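Local coordinates for periplasmic cell division protein (SufI) (Aquifex aeolicus, PDB 6SYY), which is a multicopper oxidase of a hyperthermophile that carries four copper sites and probably oxidises its substrates while reducing oxygen, at residues A124-V136 and W414-P427. Residues are numbered along the deposited sequence; the frame is centred on the assembly and turned at random.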
loop_
_atom_site.group_PDB
_atom_site.type_symbol
_atom_site.label_atom_id
_atom_site.label_comp_id
_atom_site.label_asym_id
_atom_site.label_seq_id
_atom_site.Cartn_x
_atom_site.Cartn_y
_atom_site.Cartn_z
ATOM N N ALA A 124 3.024 10.578 -11.284
ATOM C CA ALA A 124 3.853 10.290 -12.442
ATOM C C ALA A 124 3.060 10.549 -13.713
ATOM O O ALA A 124 1.823 10.498 -13.698
ATOM C CB ALA A 124 4.335 8.832 -12.430
ATOM N N PRO A 125 3.737 10.843 -14.823
ATOM C CA PRO A 125 3.058 10.763 -16.120
ATOM C C PRO A 125 2.557 9.341 -16.317
ATOM O O PRO A 125 3.240 8.374 -15.978
ATOM C CB PRO A 125 4.151 11.137 -17.129
ATOM C CG PRO A 125 5.204 11.833 -16.324
ATOM C CD PRO A 125 5.156 11.211 -14.962
ATOM N N TRP A 126 1.340 9.218 -16.846
ATOM C CA TRP A 126 0.644 7.941 -16.738
ATOM C C TRP A 126 1.286 6.848 -17.580
ATOM O O TRP A 126 1.135 5.665 -17.258
ATOM C CB TRP A 126 -0.827 8.114 -17.099
ATOM C CG TRP A 126 -1.105 8.236 -18.552
ATOM C CD1 TRP A 126 -0.850 9.309 -19.352
ATOM C CD2 TRP A 126 -1.725 7.252 -19.383
ATOM N NE1 TRP A 126 -1.267 9.049 -20.635
ATOM C CE2 TRP A 126 -1.810 7.793 -20.678
ATOM C CE3 TRP A 126 -2.217 5.963 -19.155
ATOM C CZ2 TRP A 126 -2.364 7.090 -21.742
ATOM C CZ3 TRP A 126 -2.767 5.267 -20.212
ATOM C CH2 TRP A 126 -2.836 5.831 -21.490
ATOM N N LYS A 127 2.020 7.207 -18.631
ATOM C CA LYS A 127 2.783 6.198 -19.352
ATOM C C LYS A 127 3.991 5.721 -18.557
ATOM O O LYS A 127 4.630 4.740 -18.955
ATOM C CB LYS A 127 3.205 6.748 -20.716
ATOM C CG LYS A 127 2.014 7.230 -21.526
ATOM C CD LYS A 127 2.402 7.948 -22.805
ATOM C CE LYS A 127 1.153 8.376 -23.571
ATOM N NZ LYS A 127 1.472 9.095 -24.832
ATOM N N SER A 128 4.311 6.385 -17.446
ATOM C CA SER A 128 5.347 5.942 -16.524
ATOM C C SER A 128 4.762 5.396 -15.233
ATOM O O SER A 128 5.515 5.078 -14.307
ATOM C CB SER A 128 6.309 7.088 -16.204
ATOM O OG SER A 128 6.948 7.568 -17.373
ATOM N N ASP A 129 3.435 5.276 -15.158
ATOM C CA ASP A 129 2.735 4.932 -13.926
ATOM C C ASP A 129 2.465 3.439 -13.788
ATOM O O ASP A 129 2.336 2.941 -12.663
ATOM C CB ASP A 129 1.411 5.706 -13.857
ATOM C CG ASP A 129 0.587 5.357 -12.634
ATOM O OD1 ASP A 129 1.110 5.474 -11.504
ATOM O OD2 ASP A 129 -0.590 4.975 -12.805
ATOM N N GLY A 130 2.379 2.712 -14.899
ATOM C CA GLY A 130 2.080 1.295 -14.840
ATOM C C GLY A 130 0.611 0.995 -15.049
ATOM O O GLY A 130 -0.011 0.289 -14.252
ATOM N N HIS A 131 0.051 1.530 -16.122
ATOM C CA HIS A 131 -1.343 1.306 -16.465
ATOM C C HIS A 131 -1.492 -0.023 -17.208
ATOM O O HIS A 131 -0.593 -0.428 -17.948
ATOM C CB HIS A 131 -1.859 2.455 -17.328
ATOM C CG HIS A 131 -3.344 2.459 -17.518
ATOM N ND1 HIS A 131 -3.983 1.627 -18.411
ATOM C CD2 HIS A 131 -4.315 3.201 -16.935
ATOM C CE1 HIS A 131 -5.285 1.848 -18.364
ATOM N NE2 HIS A 131 -5.512 2.803 -17.482
ATOM N N PRO A 132 -2.617 -0.723 -17.018
ATOM C CA PRO A 132 -2.784 -2.028 -17.682
ATOM C C PRO A 132 -2.680 -1.976 -19.198
ATOM O O PRO A 132 -2.297 -2.983 -19.807
ATOM C CB PRO A 132 -4.184 -2.468 -17.232
ATOM C CG PRO A 132 -4.425 -1.748 -15.973
ATOM C CD PRO A 132 -3.715 -0.438 -16.078
ATOM N N TYR A 133 -3.007 -0.840 -19.829
ATOM C CA TYR A 133 -2.888 -0.738 -21.283
ATOM C C TYR A 133 -1.466 -1.009 -21.753
ATOM O O TYR A 133 -1.265 -1.477 -22.877
ATOM C CB TYR A 133 -3.322 0.647 -21.771
ATOM C CG TYR A 133 -4.787 0.971 -21.587
ATOM C CD1 TYR A 133 -5.722 -0.034 -21.375
ATOM C CD2 TYR A 133 -5.235 2.284 -21.631
ATOM C CE1 TYR A 133 -7.061 0.261 -21.203
ATOM C CE2 TYR A 133 -6.572 2.589 -21.463
ATOM C CZ TYR A 133 -7.481 1.574 -21.250
ATOM O OH TYR A 133 -8.815 1.872 -21.077
ATOM N N TYR A 134 -0.473 -0.720 -20.912
ATOM C CA TYR A 134 0.933 -0.811 -21.275
ATOM C C TYR A 134 1.575 -2.124 -20.856
ATOM O O TYR A 134 2.790 -2.280 -21.010
ATOM C CB TYR A 134 1.704 0.361 -20.666
ATOM C CG TYR A 134 1.380 1.661 -21.342
ATOM C CD1 TYR A 134 1.865 1.935 -22.615
ATOM C CD2 TYR A 134 0.577 2.607 -20.727
ATOM C CE1 TYR A 134 1.569 3.119 -23.255
ATOM C CE2 TYR A 134 0.271 3.801 -21.360
ATOM C CZ TYR A 134 0.771 4.050 -22.626
ATOM O OH TYR A 134 0.476 5.230 -23.271
ATOM N N ALA A 135 0.797 -3.060 -20.319
ATOM C CA ALA A 135 1.348 -4.345 -19.916
ATOM C C ALA A 135 2.045 -5.011 -21.093
ATOM O O ALA A 135 1.592 -4.926 -22.238
ATOM C CB ALA A 135 0.243 -5.248 -19.369
ATOM N N VAL A 136 3.169 -5.659 -20.810
ATOM C CA VAL A 136 3.989 -6.281 -21.840
ATOM C C VAL A 136 3.930 -7.792 -21.671
ATOM O O VAL A 136 3.705 -8.310 -20.569
ATOM C CB VAL A 136 5.445 -5.774 -21.790
ATOM C CG1 VAL A 136 5.480 -4.272 -21.980
ATOM C CG2 VAL A 136 6.096 -6.160 -20.471
ATOM N N TRP A 414 -14.820 -2.459 -15.626
ATOM C CA TRP A 414 -13.754 -2.299 -16.609
ATOM C C TRP A 414 -14.191 -2.823 -17.972
ATOM O O TRP A 414 -13.918 -2.201 -19.005
ATOM C CB TRP A 414 -12.494 -3.016 -16.116
ATOM C CG TRP A 414 -11.250 -2.738 -16.915
ATOM C CD1 TRP A 414 -10.576 -3.616 -17.715
ATOM C CD2 TRP A 414 -10.524 -1.501 -16.980
ATOM N NE1 TRP A 414 -9.480 -3.003 -18.275
ATOM C CE2 TRP A 414 -9.427 -1.705 -17.842
ATOM C CE3 TRP A 414 -10.698 -0.241 -16.396
ATOM C CZ2 TRP A 414 -8.508 -0.696 -18.134
ATOM C CZ3 TRP A 414 -9.785 0.763 -16.689
ATOM C CH2 TRP A 414 -8.704 0.529 -17.550
ATOM N N GLU A 415 -14.912 -3.943 -17.988
ATOM C CA GLU A 415 -15.354 -4.566 -19.231
ATOM C C GLU A 415 -16.456 -3.784 -19.932
ATOM O O GLU A 415 -16.946 -4.245 -20.969
ATOM C CB GLU A 415 -15.829 -5.995 -18.953
ATOM C CG GLU A 415 -15.212 -6.636 -17.712
ATOM C CD GLU A 415 -13.701 -6.772 -17.799
ATOM O OE1 GLU A 415 -13.176 -6.883 -18.926
ATOM O OE2 GLU A 415 -13.039 -6.764 -16.738
ATOM N N ASP A 416 -16.859 -2.634 -19.405
ATOM C CA ASP A 416 -17.911 -1.808 -20.003
ATOM C C ASP A 416 -17.322 -0.672 -20.831
ATOM O O ASP A 416 -17.671 0.494 -20.657
ATOM C CB ASP A 416 -18.834 -1.270 -18.916
ATOM C CG ASP A 416 -19.718 -2.344 -18.314
ATOM O OD1 ASP A 416 -20.447 -3.016 -19.073
ATOM O OD2 ASP A 416 -19.678 -2.525 -17.082
ATOM N N GLY A 417 -16.409 -1.001 -21.744
ATOM C CA GLY A 417 -15.848 -0.035 -22.663
ATOM C C GLY A 417 -14.436 0.411 -22.347
ATOM O O GLY A 417 -13.804 1.050 -23.197
ATOM N N TYR A 418 -13.924 0.096 -21.158
ATOM C CA TYR A 418 -12.588 0.526 -20.765
ATOM C C TYR A 418 -11.492 -0.447 -21.187
ATOM O O TYR A 418 -10.347 -0.028 -21.383
ATOM C CB TYR A 418 -12.516 0.708 -19.244
ATOM C CG TYR A 418 -13.471 1.735 -18.678
ATOM C CD1 TYR A 418 -14.746 1.373 -18.255
ATOM C CD2 TYR A 418 -13.093 3.064 -18.554
ATOM C CE1 TYR A 418 -15.617 2.312 -17.736
ATOM C CE2 TYR A 418 -13.957 4.010 -18.036
ATOM C CZ TYR A 418 -15.214 3.630 -17.629
ATOM O OH TYR A 418 -16.069 4.577 -17.116
ATOM N N ALA A 419 -11.820 -1.730 -21.349
ATOM C CA ALA A 419 -10.786 -2.760 -21.373
ATOM C C ALA A 419 -9.946 -2.706 -22.644
ATOM O O ALA A 419 -8.730 -2.922 -22.594
ATOM C CB ALA A 419 -11.420 -4.140 -21.207
ATOM N N ASN A 420 -10.564 -2.435 -23.791
ATOM C CA ASN A 420 -9.882 -2.517 -25.085
ATOM C C ASN A 420 -10.157 -1.257 -25.896
ATOM O O ASN A 420 -10.923 -1.278 -26.866
ATOM C CB ASN A 420 -10.313 -3.773 -25.845
ATOM C CG ASN A 420 -11.823 -3.903 -25.944
ATOM O OD1 ASN A 420 -12.559 -3.379 -25.106
ATOM N ND2 ASN A 420 -12.293 -4.595 -26.977
ATOM N N PRO A 421 -9.523 -0.143 -25.539
ATOM C CA PRO A 421 -9.794 1.113 -26.245
ATOM C C PRO A 421 -9.304 1.068 -27.682
ATOM O O PRO A 421 -8.288 0.444 -27.999
ATOM C CB PRO A 421 -9.016 2.152 -25.429
ATOM C CG PRO A 421 -7.918 1.373 -24.791
ATOM C CD PRO A 421 -8.492 0.018 -24.498
ATOM N N GLN A 422 -10.058 1.734 -28.562
ATOM C CA GLN A 422 -9.606 1.916 -29.937
ATOM C C GLN A 422 -8.319 2.729 -29.987
ATOM O O GLN A 422 -7.468 2.494 -30.852
ATOM C CB GLN A 422 -10.704 2.594 -30.760
ATOM C CG GLN A 422 -12.053 1.870 -30.713
ATOM C CD GLN A 422 -13.243 2.807 -30.874
ATOM O OE1 GLN A 422 -13.154 4.001 -30.586
ATOM N NE2 GLN A 422 -14.368 2.263 -31.331
ATOM N N ASP A 423 -8.157 3.670 -29.058
ATOM C CA ASP A 423 -6.956 4.495 -28.939
ATOM C C ASP A 423 -6.622 4.592 -27.456
ATOM O O ASP A 423 -7.351 5.244 -26.701
ATOM C CB ASP A 423 -7.189 5.879 -29.550
ATOM C CG ASP A 423 -5.992 6.806 -29.402
ATOM O OD1 ASP A 423 -4.903 6.345 -28.994
ATOM O OD2 ASP A 423 -6.148 8.008 -29.700
ATOM N N ILE A 424 -5.530 3.950 -27.029
ATOM C CA ILE A 424 -5.216 3.944 -25.602
ATOM C C ILE A 424 -4.848 5.336 -25.105
ATOM O O ILE A 424 -4.863 5.579 -23.893
ATOM C CB ILE A 424 -4.094 2.942 -25.260
ATOM C CG1 ILE A 424 -2.727 3.476 -25.682
ATOM C CG2 ILE A 424 -4.362 1.591 -25.902
ATOM C CD1 ILE A 424 -1.576 2.722 -25.053
ATOM N N ASN A 425 -4.532 6.264 -26.010
ATOM C CA ASN A 425 -4.284 7.644 -25.616
ATOM C C ASN A 425 -5.569 8.428 -25.383
ATOM O O ASN A 425 -5.527 9.481 -24.735
ATOM C CB ASN A 425 -3.440 8.352 -26.675
ATOM C CG ASN A 425 -2.034 7.808 -26.751
ATOM O OD1 ASN A 425 -1.391 7.565 -25.727
ATOM N ND2 ASN A 425 -1.545 7.609 -27.967
ATOM N N ASN A 426 -6.701 7.950 -25.894
ATOM C CA ASN A 426 -7.999 8.592 -25.677
ATOM C C ASN A 426 -9.044 7.522 -25.391
ATOM O O ASN A 426 -9.965 7.293 -26.186
ATOM C CB ASN A 426 -8.387 9.451 -26.882
ATOM C CG ASN A 426 -7.411 10.586 -27.120
ATOM O OD1 ASN A 426 -7.497 11.639 -26.485
ATOM N ND2 ASN A 426 -6.470 10.375 -28.031
ATOM N N PRO A 427 -8.936 6.845 -24.242
ATOM C CA PRO A 427 -9.880 5.769 -23.933
ATOM C C PRO A 427 -11.148 6.295 -23.290
ATOM O O PRO A 427 -11.285 7.501 -23.060
ATOM C CB PRO A 427 -9.088 4.902 -22.954
ATOM C CG PRO A 427 -8.324 5.936 -22.160
ATOM C CD PRO A 427 -7.979 7.052 -23.136
#
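Y133 reaches from segment 124-136 into the curl of 414-427, its hydroxyl donating a very short hydrogen bond (OH to O 2.5 Å) to the backbone O of Y418, near the plane of the ring at its edge. P421 sits over one face of this ring in a CH-pi contact, its CG 3.8 Å from the centroid of Y133 and 20° off the normal. H131 CE1 lies over the centre of the opposite face, so the tyrosine is held between proline and histidine. P427 CB closes on CE2 of Y133 at 3.7 Å, and I424 CB on the CD2 side. W414 meets the same ring obliquely, planes 34° apart, with W414 CZ2 3.5 Å from Y133 CE1, and turns its CH2 to H131, completing an aromatic cluster. The contact joins loops of the first and last cupredoxin-type domains, the pair that houses the trinuclear copper cluster in multicopper oxidases; the side chain of H131 lies about 8 Å from a bound copper. Farther along, CD1 of I424 rests 3.6 Å from CZ of Y134, while the I424 carbonyl O, buried without a polar partner, faces the edge of the W126 indole. K127, extended beyond CG, makes a weak bond from NZ to N425 OD1 (3.4 Å). H131 ND1 accepts the backbone N-H of Y133 nearly in its ring plane (N-H...N 174°). The N522 amide, on strand 520-525, meets H131 NE2 with OD1 and Y133 OH with ND2. D423 OD1 accepts the N-H of N425 in an Asx turn at the start of the type I turn D423-N426, whose N425 O is bonded by H502.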